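Local coordinates for protein pyocin sheath PA0622 (PDB 6PYT) that probably assembles into the contractile sheath around the tube of a phage-tail-like pyocin, at residues Tyr310-Leu318 with Gly351-Phe359. Sequence-based numbering, arbitrary orientation.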
loop_
_atom_site.group_PDB
_atom_site.type_symbol
_atom_site.label_atom_id
_atom_site.label_comp_id
_atom_site.label_asym_id
_atom_site.label_seq_id
_atom_site.Cartn_x
_atom_site.Cartn_y
_atom_site.Cartn_z
ATOM N N TYR B 310 10.451 -40.811 48.697
ATOM C CA TYR B 310 11.105 -41.651 47.704
ATOM C C TYR B 310 10.083 -42.312 46.797
ATOM O O TYR B 310 10.239 -42.322 45.573
ATOM C CB TYR B 310 11.970 -42.705 48.390
ATOM C CG TYR B 310 12.516 -43.741 47.443
ATOM C CD1 TYR B 310 13.537 -43.434 46.563
ATOM C CD2 TYR B 310 12.007 -45.031 47.431
ATOM C CE1 TYR B 310 14.031 -44.379 45.694
ATOM C CE2 TYR B 310 12.495 -45.980 46.563
ATOM C CZ TYR B 310 13.506 -45.649 45.701
ATOM O OH TYR B 310 14.001 -46.594 44.839
ATOM N N VAL B 311 9.024 -42.868 47.383
ATOM C CA VAL B 311 8.032 -43.590 46.604
ATOM C C VAL B 311 7.183 -42.628 45.775
ATOM O O VAL B 311 6.689 -42.999 44.709
ATOM C CB VAL B 311 7.205 -44.478 47.557
ATOM C CG1 VAL B 311 6.386 -43.645 48.521
ATOM C CG2 VAL B 311 6.324 -45.439 46.806
ATOM N N LYS B 312 7.051 -41.371 46.203
ATOM C CA LYS B 312 6.312 -40.399 45.408
ATOM C C LYS B 312 7.152 -39.850 44.269
ATOM O O LYS B 312 6.632 -39.602 43.179
ATOM C CB LYS B 312 5.816 -39.251 46.283
ATOM C CG LYS B 312 4.754 -39.638 47.274
ATOM C CD LYS B 312 3.510 -40.093 46.548
ATOM C CE LYS B 312 2.849 -38.940 45.823
ATOM N NZ LYS B 312 1.580 -39.360 45.174
ATOM N N ASP B 313 8.449 -39.647 44.498
ATOM C CA ASP B 313 9.308 -39.123 43.447
ATOM C C ASP B 313 9.632 -40.155 42.382
ATOM O O ASP B 313 10.110 -39.776 41.310
ATOM C CB ASP B 313 10.599 -38.567 44.043
ATOM N N VAL B 314 9.385 -41.436 42.639
ATOM C CA VAL B 314 9.536 -42.426 41.583
ATOM C C VAL B 314 8.285 -42.481 40.713
ATOM O O VAL B 314 8.394 -42.529 39.487
ATOM C CB VAL B 314 9.897 -43.796 42.179
ATOM C CG1 VAL B 314 9.886 -44.869 41.122
ATOM C CG2 VAL B 314 11.271 -43.743 42.795
ATOM N N THR B 315 7.089 -42.431 41.325
ATOM C CA THR B 315 5.838 -42.469 40.560
ATOM C C THR B 315 5.728 -41.290 39.609
ATOM O O THR B 315 5.446 -41.467 38.421
ATOM C CB THR B 315 4.622 -42.470 41.482
ATOM O OG1 THR B 315 4.658 -41.312 42.317
ATOM C CG2 THR B 315 4.579 -43.679 42.325
ATOM N N GLU B 316 5.992 -40.082 40.102
ATOM C CA GLU B 316 5.966 -38.919 39.232
ATOM C C GLU B 316 7.132 -38.914 38.259
ATOM O O GLU B 316 7.051 -38.256 37.221
ATOM C CB GLU B 316 5.966 -37.640 40.058
ATOM N N GLY B 317 8.200 -39.635 38.563
ATOM C CA GLY B 317 9.241 -39.870 37.593
ATOM C C GLY B 317 8.843 -40.950 36.615
ATOM O O GLY B 317 9.173 -40.864 35.432
ATOM N N LEU B 318 8.153 -41.986 37.095
ATOM C CA LEU B 318 7.678 -43.027 36.192
ATOM C C LEU B 318 6.581 -42.511 35.281
ATOM O O LEU B 318 6.551 -42.861 34.103
ATOM C CB LEU B 318 7.176 -44.240 36.965
ATOM C CG LEU B 318 8.183 -45.169 37.615
ATOM C CD1 LEU B 318 7.465 -46.180 38.466
ATOM C CD2 LEU B 318 8.939 -45.836 36.532
ATOM N N GLY B 351 14.717 -52.794 51.757
ATOM C CA GLY B 351 14.945 -52.011 50.569
ATOM C C GLY B 351 13.972 -52.261 49.446
ATOM O O GLY B 351 14.151 -51.703 48.360
ATOM N N LYS B 352 12.947 -53.071 49.666
ATOM C CA LYS B 352 11.990 -53.387 48.623
ATOM C C LYS B 352 10.813 -52.424 48.679
ATOM O O LYS B 352 10.340 -52.067 49.759
ATOM C CB LYS B 352 11.513 -54.832 48.758
ATOM C CG LYS B 352 12.597 -55.847 48.469
ATOM C CD LYS B 352 12.154 -57.264 48.777
ATOM C CE LYS B 352 11.130 -57.742 47.770
ATOM N NZ LYS B 352 10.764 -59.164 47.969
ATOM N N VAL B 353 10.356 -51.999 47.504
ATOM C CA VAL B 353 9.249 -51.060 47.356
ATOM C C VAL B 353 8.663 -51.234 45.959
ATOM O O VAL B 353 9.400 -51.311 44.974
ATOM C CB VAL B 353 9.715 -49.620 47.653
ATOM C CG1 VAL B 353 11.002 -49.307 46.938
ATOM C CG2 VAL B 353 8.651 -48.617 47.279
ATOM N N TYR B 354 7.340 -51.356 45.857
ATOM C CA TYR B 354 6.743 -51.897 44.643
ATOM C C TYR B 354 5.938 -50.827 43.917
ATOM O O TYR B 354 5.433 -49.886 44.530
ATOM C CB TYR B 354 5.807 -53.089 44.900
ATOM C CG TYR B 354 6.313 -54.345 45.613
ATOM C CD1 TYR B 354 7.557 -54.430 46.218
ATOM C CD2 TYR B 354 5.542 -55.490 45.589
ATOM C CE1 TYR B 354 7.968 -55.577 46.851
ATOM C CE2 TYR B 354 5.958 -56.646 46.198
ATOM C CZ TYR B 354 7.177 -56.683 46.823
ATOM O OH TYR B 354 7.598 -57.841 47.436
ATOM N N TRP B 355 5.797 -51.002 42.603
ATOM C CA TRP B 355 5.011 -50.106 41.766
ATOM C C TRP B 355 4.280 -50.917 40.709
ATOM O O TRP B 355 4.691 -52.022 40.363
ATOM C CB TRP B 355 5.881 -49.048 41.090
ATOM C CG TRP B 355 6.416 -48.040 42.027
ATOM C CD1 TRP B 355 5.787 -46.928 42.450
ATOM C CD2 TRP B 355 7.704 -48.031 42.640
ATOM N NE1 TRP B 355 6.584 -46.223 43.304
ATOM C CE2 TRP B 355 7.773 -46.882 43.436
ATOM C CE3 TRP B 355 8.800 -48.890 42.602
ATOM C CZ2 TRP B 355 8.887 -46.567 44.185
ATOM C CZ3 TRP B 355 9.907 -48.569 43.336
ATOM C CH2 TRP B 355 9.948 -47.416 44.116
ATOM N N ASN B 356 3.201 -50.343 40.180
ATOM C CA ASN B 356 2.334 -50.996 39.204
ATOM C C ASN B 356 2.250 -50.133 37.955
ATOM O O ASN B 356 1.818 -48.981 38.031
ATOM C CB ASN B 356 0.944 -51.216 39.791
ATOM C CG ASN B 356 0.934 -52.249 40.879
ATOM O OD1 ASN B 356 1.568 -53.287 40.765
ATOM N ND2 ASN B 356 0.212 -51.972 41.946
ATOM N N ILE B 357 2.659 -50.684 36.810
ATOM C CA ILE B 357 2.912 -49.908 35.595
ATOM C C ILE B 357 2.060 -50.433 34.435
ATOM O O ILE B 357 2.594 -50.789 33.382
ATOM C CB ILE B 357 4.411 -49.877 35.230
ATOM C CG1 ILE B 357 5.267 -49.567 36.448
ATOM C CG2 ILE B 357 4.725 -48.683 34.345
ATOM C CD1 ILE B 357 6.729 -49.740 36.211
ATOM N N ARG B 358 0.768 -50.655 34.677
ATOM C CA ARG B 358 -0.175 -51.047 33.627
ATOM C C ARG B 358 -0.164 -50.087 32.440
ATOM O O ARG B 358 -0.107 -48.869 32.613
ATOM C CB ARG B 358 -1.587 -51.092 34.205
ATOM C CG ARG B 358 -1.721 -51.991 35.391
ATOM C CD ARG B 358 -3.116 -51.960 35.959
ATOM N NE ARG B 358 -4.079 -52.668 35.135
ATOM C CZ ARG B 358 -5.096 -52.083 34.526
ATOM N NH1 ARG B 358 -5.281 -50.783 34.662
ATOM N NH2 ARG B 358 -5.939 -52.794 33.798
ATOM N N PHE B 359 -0.231 -50.643 31.227
ATOM C CA PHE B 359 -0.401 -49.838 30.022
ATOM C C PHE B 359 -1.076 -50.668 28.937
ATOM O O PHE B 359 -1.249 -51.879 29.069
ATOM C CB PHE B 359 0.934 -49.258 29.519
ATOM C CG PHE B 359 1.926 -50.286 29.066
ATOM C CD1 PHE B 359 2.793 -50.862 29.965
ATOM C CD2 PHE B 359 2.022 -50.642 27.733
ATOM C CE1 PHE B 359 3.700 -51.792 29.554
ATOM C CE2 PHE B 359 2.929 -51.575 27.321
ATOM C CZ PHE B 359 3.765 -52.147 28.230
#
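Trp355 lays its indole against helix 310-328, with Val314 CG1 lying over one face of the six-membered ring in a CH-pi contact, 3.8 Å from the ring centroid and 18° off the normal. Having CG anti to the carbonyl carbon (chi1 -70°) turns the indole from the strand toward the helix, where it crosses the Val314 side chain at about a right angle. Leu318 CD1 reaches the same face farther along, 4.2 Å from Trp355 CG, while Val353 CG2 sits over the opposite face near the rim. Around the edge, Thr315 CG2 comes within 3.5 Å of Trp355 CD1, and Tyr310 CE2 approaches Trp355 CH2 at 3.8 Å. The strand 355-358 runs nearly parallel to the helix, at 12°, and pairs antiparallel with strand 335-338. The helix packs on the face of this small two-stranded sheet, within the sheath C-terminal domain, the contact centred about 30 Å from the centre of the chain; Trp355 and Val311 both also touch Ala338 of the partner strand. At the start of the helix, Val353 CG1 meets the edge of the Tyr310 ring, 3.7 Å from CE2, and the phenol OH is hydrogen-bonded to Ala301 O. Two turns further along the helix, Leu318 CD1 touches Ile357 CD1 at 4.3 Å, and helix 281-295 adds Ile294 against Leu318 and Met291 against Ile357. Thr315 OG1 turns back to Lys312 O with a 2.8 Å hydrogen bond, leaving its methyl for the indole.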